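Local coordinates for URE2 protein (Saccharomyces cerevisiae, PDB 1K0D) that represses nitrogen-catabolite genes by holding phosphorylated GATA activators in the cytoplasm, and has glutathione peroxidase activity, at residues B[164-169]-B[237-242]; B[23-28]-B[50-55]. One frame throughout, in Å; residues are numbered along the deposited sequence.

Contact 1 of 2, residues B[164-169]-B[237-242]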
ATOM      1  N   VAL B 164      13.593   5.713  10.280  1.00 26.54           N
ATOM      2  CA  VAL B 164      13.995   5.339   8.923  1.00 26.73           C
ATOM      3  C   VAL B 164      13.905   6.575   8.025  1.00 26.72           C
ATOM      4  O   VAL B 164      14.786   6.826   7.198  1.00 26.30           O
ATOM      5  CB  VAL B 164      13.082   4.228   8.345  1.00 27.38           C
ATOM      6  CG1 VAL B 164      13.465   3.926   6.906  1.00 26.41           C
ATOM      7  CG2 VAL B 164      13.202   2.970   9.191  1.00 29.03           C
ATOM      8  N   VAL B 165      12.842   7.352   8.193  1.00 25.62           N
ATOM      9  CA  VAL B 165      12.666   8.567   7.401  1.00 27.48           C
ATOM     10  C   VAL B 165      13.723   9.614   7.782  1.00 28.45           C
ATOM     11  O   VAL B 165      14.310  10.273   6.918  1.00 26.92           O
ATOM     12  CB  VAL B 165      11.258   9.174   7.616  1.00 26.25           C
ATOM     13  CG1 VAL B 165      11.133  10.478   6.854  1.00 23.20           C
ATOM     14  CG2 VAL B 165      10.189   8.183   7.152  1.00 26.42           C
ATOM     15  N   GLU B 166      13.959   9.760   9.082  1.00 29.81           N
ATOM     16  CA  GLU B 166      14.944  10.712   9.587  1.00 31.31           C
ATOM     17  C   GLU B 166      16.316  10.401   8.989  1.00 32.49           C
ATOM     18  O   GLU B 166      16.981  11.282   8.445  1.00 33.28           O
ATOM     19  CB  GLU B 166      15.018  10.628  11.115  1.00 32.17           C
ATOM     20  CG  GLU B 166      16.007  11.595  11.745  1.00 34.70           C
ATOM     21  CD  GLU B 166      15.528  13.037  11.708  1.00 37.62           C
ATOM     22  OE1 GLU B 166      16.306  13.935  12.099  1.00 42.09           O
ATOM     23  OE2 GLU B 166      14.371  13.277  11.294  1.00 39.18           O
ATOM     24  N   MET B 167      16.729   9.143   9.094  1.00 33.14           N
ATOM     25  CA  MET B 167      18.016   8.697   8.571  1.00 35.94           C
ATOM     26  C   MET B 167      18.147   9.008   7.076  1.00 36.11           C
ATOM     27  O   MET B 167      19.142   9.591   6.641  1.00 36.64           O
ATOM     28  CB  MET B 167      18.182   7.190   8.829  1.00 39.61           C
ATOM     29  CG  MET B 167      19.427   6.552   8.214  1.00 44.94           C
ATOM     30  SD  MET B 167      19.731   4.846   8.803  1.00 52.82           S
ATOM     31  CE  MET B 167      18.444   3.906   7.908  1.00 50.24           C
ATOM     32  N   ALA B 168      17.146   8.624   6.291  1.00 33.72           N
ATOM     33  CA  ALA B 168      17.175   8.877   4.858  1.00 32.76           C
ATOM     34  C   ALA B 168      17.324  10.372   4.566  1.00 31.82           C
ATOM     35  O   ALA B 168      18.103  10.765   3.695  1.00 31.29           O
ATOM     36  CB  ALA B 168      15.910   8.336   4.201  1.00 30.42           C
ATOM     37  N   LEU B 169      16.578  11.202   5.289  1.00 30.18           N
ATOM     38  CA  LEU B 169      16.662  12.648   5.080  1.00 29.84           C
ATOM     39  C   LEU B 169      18.049  13.166   5.471  1.00 29.94           C
ATOM     40  O   LEU B 169      18.619  14.020   4.789  1.00 30.55           O
ATOM     41  CB  LEU B 169      15.580  13.372   5.888  1.00 26.61           C
ATOM     42  CG  LEU B 169      14.134  13.140   5.436  1.00 24.77           C
ATOM     43  CD1 LEU B 169      13.173  13.754   6.445  1.00 19.86           C
ATOM     44  CD2 LEU B 169      13.923  13.743   4.045  1.00 23.80           C
ATOM     45  N   PHE B 237      12.724  14.054  15.902  1.00 32.51           N
ATOM     46  CA  PHE B 237      13.189  13.852  14.529  1.00 30.30           C
ATOM     47  C   PHE B 237      13.377  15.163  13.762  1.00 29.23           C
ATOM     48  O   PHE B 237      12.586  15.503  12.884  1.00 26.64           O
ATOM     49  CB  PHE B 237      12.208  12.935  13.782  1.00 28.86           C
ATOM     50  CG  PHE B 237      11.941  11.631  14.487  1.00 27.18           C
ATOM     51  CD1 PHE B 237      10.825  11.479  15.303  1.00 25.22           C
ATOM     52  CD2 PHE B 237      12.829  10.568  14.368  1.00 26.71           C
ATOM     53  CE1 PHE B 237      10.599  10.287  15.993  1.00 25.99           C
ATOM     54  CE2 PHE B 237      12.612   9.372  15.054  1.00 25.94           C
ATOM     55  CZ  PHE B 237      11.493   9.232  15.869  1.00 24.29           C
ATOM     56  N   PRO B 238      14.451  15.906  14.079  1.00 30.67           N
ATOM     57  CA  PRO B 238      14.802  17.191  13.465  1.00 30.75           C
ATOM     58  C   PRO B 238      14.620  17.269  11.946  1.00 29.91           C
ATOM     59  O   PRO B 238      13.927  18.153  11.445  1.00 29.71           O
ATOM     60  CB  PRO B 238      16.261  17.376  13.885  1.00 31.23           C
ATOM     61  CG  PRO B 238      16.285  16.759  15.230  1.00 30.31           C
ATOM     62  CD  PRO B 238      15.517  15.472  15.001  1.00 31.72           C
ATOM     63  N   GLU B 239      15.258  16.359  11.217  1.00 29.57           N
ATOM     64  CA  GLU B 239      15.149  16.351   9.758  1.00 31.08           C
ATOM     65  C   GLU B 239      13.695  16.214   9.284  1.00 28.91           C
ATOM     66  O   GLU B 239      13.264  16.916   8.366  1.00 28.21           O
ATOM     67  CB  GLU B 239      15.992  15.216   9.168  1.00 32.27           C
ATOM     68  CG  GLU B 239      17.496  15.453   9.198  1.00 38.09           C
ATOM     69  CD  GLU B 239      17.924  16.618   8.315  1.00 40.73           C
ATOM     70  OE1 GLU B 239      17.528  16.650   7.130  1.00 43.81           O
ATOM     71  OE2 GLU B 239      18.664  17.499   8.803  1.00 43.48           O
ATOM     72  N   VAL B 240      12.943  15.309   9.901  1.00 27.41           N
ATOM     73  CA  VAL B 240      11.545  15.117   9.523  1.00 27.76           C
ATOM     74  C   VAL B 240      10.796  16.410   9.795  1.00 28.51           C
ATOM     75  O   VAL B 240       9.857  16.761   9.082  1.00 29.49           O
ATOM     76  CB  VAL B 240      10.881  13.971  10.330  1.00 25.84           C
ATOM     77  CG1 VAL B 240       9.384  13.942  10.065  1.00 25.29           C
ATOM     78  CG2 VAL B 240      11.499  12.639   9.937  1.00 25.41           C
ATOM     79  N   TYR B 241      11.232  17.131  10.822  1.00 29.91           N
ATOM     80  CA  TYR B 241      10.590  18.385  11.178  1.00 30.31           C
ATOM     81  C   TYR B 241      10.733  19.442  10.088  1.00 30.37           C
ATOM     82  O   TYR B 241       9.741  20.053   9.691  1.00 31.05           O
ATOM     83  CB  TYR B 241      11.156  18.927  12.492  1.00 33.36           C
ATOM     84  CG  TYR B 241      10.443  20.176  12.952  1.00 33.42           C
ATOM     85  CD1 TYR B 241       9.132  20.116  13.411  1.00 33.60           C
ATOM     86  CD2 TYR B 241      11.057  21.425  12.867  1.00 35.20           C
ATOM     87  CE1 TYR B 241       8.444  21.265  13.771  1.00 35.61           C
ATOM     88  CE2 TYR B 241      10.376  22.586  13.225  1.00 35.39           C
ATOM     89  CZ  TYR B 241       9.071  22.496  13.674  1.00 36.68           C
ATOM     90  OH  TYR B 241       8.379  23.635  14.010  1.00 39.67           O
ATOM     91  N   LYS B 242      11.956  19.667   9.608  1.00 30.07           N
ATOM     92  CA  LYS B 242      12.183  20.668   8.555  1.00 30.74           C
ATOM     93  C   LYS B 242      11.389  20.293   7.304  1.00 29.34           C
ATOM     94  O   LYS B 242      10.691  21.112   6.707  1.00 27.92           O
ATOM     95  CB  LYS B 242      13.661  20.744   8.171  1.00 31.88           C
ATOM     96  CG  LYS B 242      14.630  21.080   9.285  1.00 34.08           C
ATOM     97  CD  LYS B 242      16.021  21.273   8.687  1.00 36.71           C
ATOM     98  CE  LYS B 242      17.120  21.114   9.715  1.00 40.19           C
ATOM     99  NZ  LYS B 242      17.245  19.691  10.133  1.00 43.00           N
TER

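Contact 2 of 2, residues B[23-28]-B[50-55]. With GSH (glutathione), chain F.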
ATOM      1  N   PHE B  23     -14.452  11.126  -1.562  1.00 26.94           N
ATOM      2  CA  PHE B  23     -15.170  10.690  -0.375  1.00 27.75           C
ATOM      3  C   PHE B  23     -14.142  10.588   0.727  1.00 28.76           C
ATOM      4  O   PHE B  23     -13.107   9.956   0.552  1.00 28.42           O
ATOM      5  CB  PHE B  23     -15.834   9.339  -0.595  1.00 28.04           C
ATOM      6  CG  PHE B  23     -17.000   9.398  -1.520  1.00 27.73           C
ATOM      7  CD1 PHE B  23     -16.829   9.216  -2.884  1.00 27.67           C
ATOM      8  CD2 PHE B  23     -18.274   9.655  -1.028  1.00 25.45           C
ATOM      9  CE1 PHE B  23     -17.916   9.285  -3.753  1.00 29.26           C
ATOM     10  CE2 PHE B  23     -19.363   9.728  -1.883  1.00 28.66           C
ATOM     11  CZ  PHE B  23     -19.184   9.541  -3.251  1.00 28.22           C
ATOM     12  N   SER B  24     -14.425  11.217   1.862  1.00 31.60           N
ATOM     13  CA  SER B  24     -13.492  11.218   2.978  1.00 31.70           C
ATOM     14  C   SER B  24     -14.229  11.398   4.303  1.00 33.77           C
ATOM     15  O   SER B  24     -15.434  11.154   4.399  1.00 32.35           O
ATOM     16  CB  SER B  24     -12.491  12.362   2.783  1.00 30.69           C
ATOM     17  OG  SER B  24     -11.540  12.408   3.832  1.00 31.67           O
ATOM     18  N   HIS B  25     -13.485  11.813   5.322  1.00 35.28           N
ATOM     19  CA  HIS B  25     -14.038  12.072   6.644  1.00 39.10           C
ATOM     20  C   HIS B  25     -13.250  13.249   7.209  1.00 40.19           C
ATOM     21  O   HIS B  25     -12.041  13.337   7.013  1.00 39.86           O
ATOM     22  CB  HIS B  25     -13.891  10.845   7.543  1.00 42.83           C
ATOM     23  CG  HIS B  25     -14.595  10.977   8.856  1.00 46.00           C
ATOM     24  ND1 HIS B  25     -14.120  11.768   9.880  1.00 47.72           N
ATOM     25  CD2 HIS B  25     -15.752  10.434   9.306  1.00 46.91           C
ATOM     26  CE1 HIS B  25     -14.954  11.707  10.904  1.00 48.15           C
ATOM     27  NE2 HIS B  25     -15.953  10.904  10.581  1.00 47.56           N
ATOM     28  N   ARG B  26     -13.933  14.149   7.907  1.00 42.01           N
ATOM     29  CA  ARG B  26     -13.289  15.340   8.451  1.00 44.24           C
ATOM     30  C   ARG B  26     -11.999  15.123   9.227  1.00 43.41           C
ATOM     31  O   ARG B  26     -11.170  16.021   9.297  1.00 44.20           O
ATOM     32  CB  ARG B  26     -14.291  16.135   9.297  1.00 47.03           C
ATOM     33  CG  ARG B  26     -15.421  16.737   8.457  1.00 50.03           C
ATOM     34  CD  ARG B  26     -16.370  17.606   9.271  1.00 51.87           C
ATOM     35  NE  ARG B  26     -17.442  18.154   8.441  1.00 52.70           N
ATOM     36  CZ  ARG B  26     -18.485  17.456   7.999  1.00 53.15           C
ATOM     37  NH1 ARG B  26     -19.404  18.042   7.242  1.00 52.80           N
ATOM     38  NH2 ARG B  26     -18.622  16.177   8.326  1.00 53.75           N
ATOM     39  N   SER B  27     -11.815  13.944   9.807  1.00 43.36           N
ATOM     40  CA  SER B  27     -10.586  13.681  10.551  1.00 43.93           C
ATOM     41  C   SER B  27      -9.850  12.450  10.023  1.00 42.68           C
ATOM     42  O   SER B  27      -9.284  11.675  10.797  1.00 43.02           O
ATOM     43  CB  SER B  27     -10.892  13.494  12.041  1.00 46.17           C
ATOM     44  OG  SER B  27     -11.697  12.348  12.257  1.00 48.27           O
ATOM     45  N   ALA B  28      -9.862  12.269   8.706  1.00 39.36           N
ATOM     46  CA  ALA B  28      -9.190  11.130   8.086  1.00 36.22           C
ATOM     47  C   ALA B  28      -7.910  11.582   7.380  1.00 33.57           C
ATOM     48  O   ALA B  28      -7.968  12.183   6.304  1.00 32.87           O
ATOM     49  CB  ALA B  28     -10.128  10.453   7.089  1.00 36.22           C
ATOM     50  N   LEU B  50     -18.355  11.498   4.534  1.00 41.45           N
ATOM     51  CA  LEU B  50     -19.258  10.424   4.914  1.00 41.54           C
ATOM     52  C   LEU B  50     -19.451  10.410   6.423  1.00 43.09           C
ATOM     53  O   LEU B  50     -18.487  10.448   7.186  1.00 41.98           O
ATOM     54  CB  LEU B  50     -18.707   9.067   4.462  1.00 39.26           C
ATOM     55  CG  LEU B  50     -18.666   8.781   2.960  1.00 39.08           C
ATOM     56  CD1 LEU B  50     -18.056   7.412   2.710  1.00 38.26           C
ATOM     57  CD2 LEU B  50     -20.082   8.839   2.394  1.00 37.68           C
ATOM     58  N   ASP B  51     -20.710  10.357   6.841  1.00 45.44           N
ATOM     59  CA  ASP B  51     -21.063  10.313   8.250  1.00 48.80           C
ATOM     60  C   ASP B  51     -21.142   8.838   8.638  1.00 49.92           C
ATOM     61  O   ASP B  51     -22.195   8.209   8.500  1.00 49.67           O
ATOM     62  CB  ASP B  51     -22.422  10.981   8.466  1.00 50.91           C
ATOM     63  CG  ASP B  51     -22.838  11.007   9.919  1.00 53.04           C
ATOM     64  OD1 ASP B  51     -22.804   9.943  10.570  1.00 53.48           O
ATOM     65  OD2 ASP B  51     -23.211  12.096  10.407  1.00 55.04           O
ATOM     66  N   PHE B  52     -20.026   8.286   9.111  1.00 50.45           N
ATOM     67  CA  PHE B  52     -19.986   6.883   9.498  1.00 51.79           C
ATOM     68  C   PHE B  52     -20.995   6.541  10.593  1.00 52.18           C
ATOM     69  O   PHE B  52     -21.512   5.423  10.640  1.00 51.29           O
ATOM     70  CB  PHE B  52     -18.565   6.486   9.922  1.00 52.96           C
ATOM     71  CG  PHE B  52     -17.616   6.306   8.761  1.00 54.49           C
ATOM     72  CD1 PHE B  52     -17.217   7.396   7.994  1.00 53.74           C
ATOM     73  CD2 PHE B  52     -17.162   5.038   8.406  1.00 55.10           C
ATOM     74  CE1 PHE B  52     -16.383   7.227   6.886  1.00 54.21           C
ATOM     75  CE2 PHE B  52     -16.329   4.860   7.299  1.00 55.04           C
ATOM     76  CZ  PHE B  52     -15.941   5.957   6.539  1.00 54.28           C
ATOM     77  N   ASN B  53     -21.286   7.504  11.462  1.00 52.97           N
ATOM     78  CA  ASN B  53     -22.257   7.286  12.528  1.00 54.55           C
ATOM     79  C   ASN B  53     -23.575   6.823  11.917  1.00 54.94           C
ATOM     80  O   ASN B  53     -24.166   5.841  12.363  1.00 54.46           O
ATOM     81  CB  ASN B  53     -22.489   8.575  13.319  1.00 55.19           C
ATOM     82  CG  ASN B  53     -23.627   8.443  14.318  1.00 56.60           C
ATOM     83  OD1 ASN B  53     -23.584   7.601  15.216  1.00 56.29           O
ATOM     84  ND2 ASN B  53     -24.655   9.273  14.162  1.00 56.07           N
ATOM     85  N   LEU B  54     -24.029   7.541  10.894  1.00 56.14           N
ATOM     86  CA  LEU B  54     -25.269   7.205  10.200  1.00 57.25           C
ATOM     87  C   LEU B  54     -25.044   6.016   9.277  1.00 57.47           C
ATOM     88  O   LEU B  54     -25.968   5.551   8.613  1.00 56.55           O
ATOM     89  CB  LEU B  54     -25.760   8.398   9.373  1.00 58.55           C
ATOM     90  CG  LEU B  54     -26.501   9.534  10.085  1.00 60.19           C
ATOM     91  CD1 LEU B  54     -25.714  10.007  11.290  1.00 60.61           C
ATOM     92  CD2 LEU B  54     -26.727  10.675   9.102  1.00 60.92           C
ATOM     93  N   GLY B  55     -23.806   5.537   9.235  1.00 58.52           N
ATOM     94  CA  GLY B  55     -23.472   4.407   8.389  1.00 59.41           C
ATOM     95  C   GLY B  55     -23.637   4.669   6.901  1.00 59.97           C
ATOM     96  O   GLY B  55     -24.118   3.800   6.172  1.00 60.37           O
TER
HETATM   97  N1  GSH F 356      -5.063   1.667   3.536  1.00 31.99           N
HETATM   98  CA1 GSH F 356      -6.180   2.606   3.350  1.00 36.30           C
HETATM   99  C1  GSH F 356      -5.806   3.844   2.479  1.00 33.93           C
HETATM  100  O11 GSH F 356      -4.633   4.252   2.488  1.00 33.78           O
HETATM  101  O12 GSH F 356      -6.774   4.389   1.781  1.00 29.81           O
HETATM  102  CB1 GSH F 356      -6.706   3.050   4.746  1.00 38.96           C
HETATM  103  CG1 GSH F 356      -8.247   3.279   4.738  1.00 44.31           C
HETATM  104  CD1 GSH F 356      -8.721   3.705   6.162  1.00 46.63           C
HETATM  105  OE1 GSH F 356      -8.435   3.018   7.158  1.00 47.90           O
HETATM  106  N2  GSH F 356      -9.451   4.838   6.202  1.00 50.34           N
HETATM  107  CA2 GSH F 356      -9.986   5.362   7.479  1.00 53.29           C
HETATM  108  C2  GSH F 356     -11.486   4.996   7.604  1.00 54.59           C
HETATM  109  O2  GSH F 356     -12.207   4.836   6.609  1.00 52.29           O
HETATM  110  CB2 GSH F 356      -9.855   6.901   7.516  1.00 53.53           C
HETATM  111  SG2 GSH F 356      -8.126   7.479   7.684  1.00 57.52           S
HETATM  112  N3  GSH F 356     -11.972   4.860   8.874  1.00 57.75           N
HETATM  113  CA3 GSH F 356     -13.381   4.517   9.191  1.00 61.06           C
HETATM  114  C3  GSH F 356     -13.490   3.063   9.667  1.00 63.78           C
HETATM  115  O31 GSH F 356     -14.628   2.666   9.967  1.00 65.46           O
HETATM  116  O32 GSH F 356     -12.448   2.358   9.732  1.00 65.65           O

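Contact 1 of 2, residues B[164-169]-B[237-242]
Glu166, on helix 148-176, pushes its carboxylate against the first turn of helix 238-248 and accepts two backbone N-H groups there, a side-chain grip on a helix N terminus within the all-helical C-terminal domain of the glutathione transferase fold. OE1 takes the amide of Glu239 at 2.8 Å (Glu239 N to Glu166 OE1) through its syn lone pair. Glu166 OE2 is met by Val240 N at 2.8 Å, also on the syn side but 20° out of the carboxylate plane. With CG anti to its backbone N, the chain leaves its own helix and then bends at chi2 (73°), which turns the carboxylate onto the two amides. The helix N terminus probably favours the charged form of this acid.

Packing is tight around this head group. Phe237, the N-cap residue, lays CB beside OE2 and has the CB of Glu166 at the edge of its ring. On the buried side, Val165 CG1 meets Val240 CG2 at 3.8 Å, the two side chains crossing at about a right angle. Leu169 CD1 comes to 3.7 Å from Val240 CA, and Trp243 lies against both Val165 and Leu169. The axes of the short helical segments 164-169 and 238-242 cross at 78°.

The opposite character appears at exposed Pro238 and along Glu239. The CB of Glu239 still rests 3.8 Å from Leu169 CB, but its carboxylate turns to basic partners, including Arg173. Lys242 NZ approaches Glu239 OE2 from above the carboxylate plane, forming a salt bridge of 2.9 Å.

Contact 2 of 2, residues B[23-28]-B[50-55]
Ser24 O accepts the amide of Leu50 at 2.9 Å (Leu50 N to Ser24 O), and this bond carries the pairing of parallel strands 20-24 and 45-49 one step beyond the second strand. These strands belong to the thioredoxin-like N-terminal domain of the glutathione transferase fold; Ser24 is also joined through its backbone to Ile48. Once past this point the chains part, one toward helix 29-40 and the other into the loop before helix 60-65, and side chains take over the contact.

On the strand side of the bond the contact is apolar: Leu50 CD2 lies 4.0 Å from Phe23 CD2, oblique to that ring, while Phe62 meets the same phenyl group.

Past the bond, toward the loop, His25 holds its CG anti to the backbone N (chi1 -172°), which carries the imidazole across to the facing segment. Its CD2 comes to 3.5 Å from Leu50 O and to 3.6 Å from Phe52 CD1. That phenyl atom sits at the imidazole edge, and the two ring planes stand 58° apart. Through ND1, His25 accepts Ser27 N at 3.2 Å (Ser27 N to His25 ND1); the donor lies only 10° out of the ring plane, so the bond should help fix the rotation of the ring.

Phe52 thus stands between His25 and glutathione, with His57, a glutathione-binding residue, against its ring. Next to it in the loop, Leu54 N donates to Asp51 OD1 in an Asx motif. Phe52 CE2 reaches 3.5 Å from CA3 of the tripeptide's glycine part. At its cysteine part, Ala28 CB lies 3.6 Å from the sulfur SG2.

The two contacts illustrate the division of labour in the glutathione-transferase-like functional region of Ure2p, the part of the protein in this chain. Contact 2 belongs to the N-terminal domain and supplies two residues of the glutathione pocket, where Glu86, Ser87 and Val71 also hydrogen-bond the ligand. Contact 1 joins helices of the C-terminal domain away from the annotated sites; the side chain of Val165 is about 13 Å from a bound glutathione. The centres of contacts 1 and 2 lie about 32 Å apart, and their nearest atoms about 18 Å. Segment 164-169 also faces the dimer partner: Val164 and Met167 pack on Pro67 and Val63 of the second subunit.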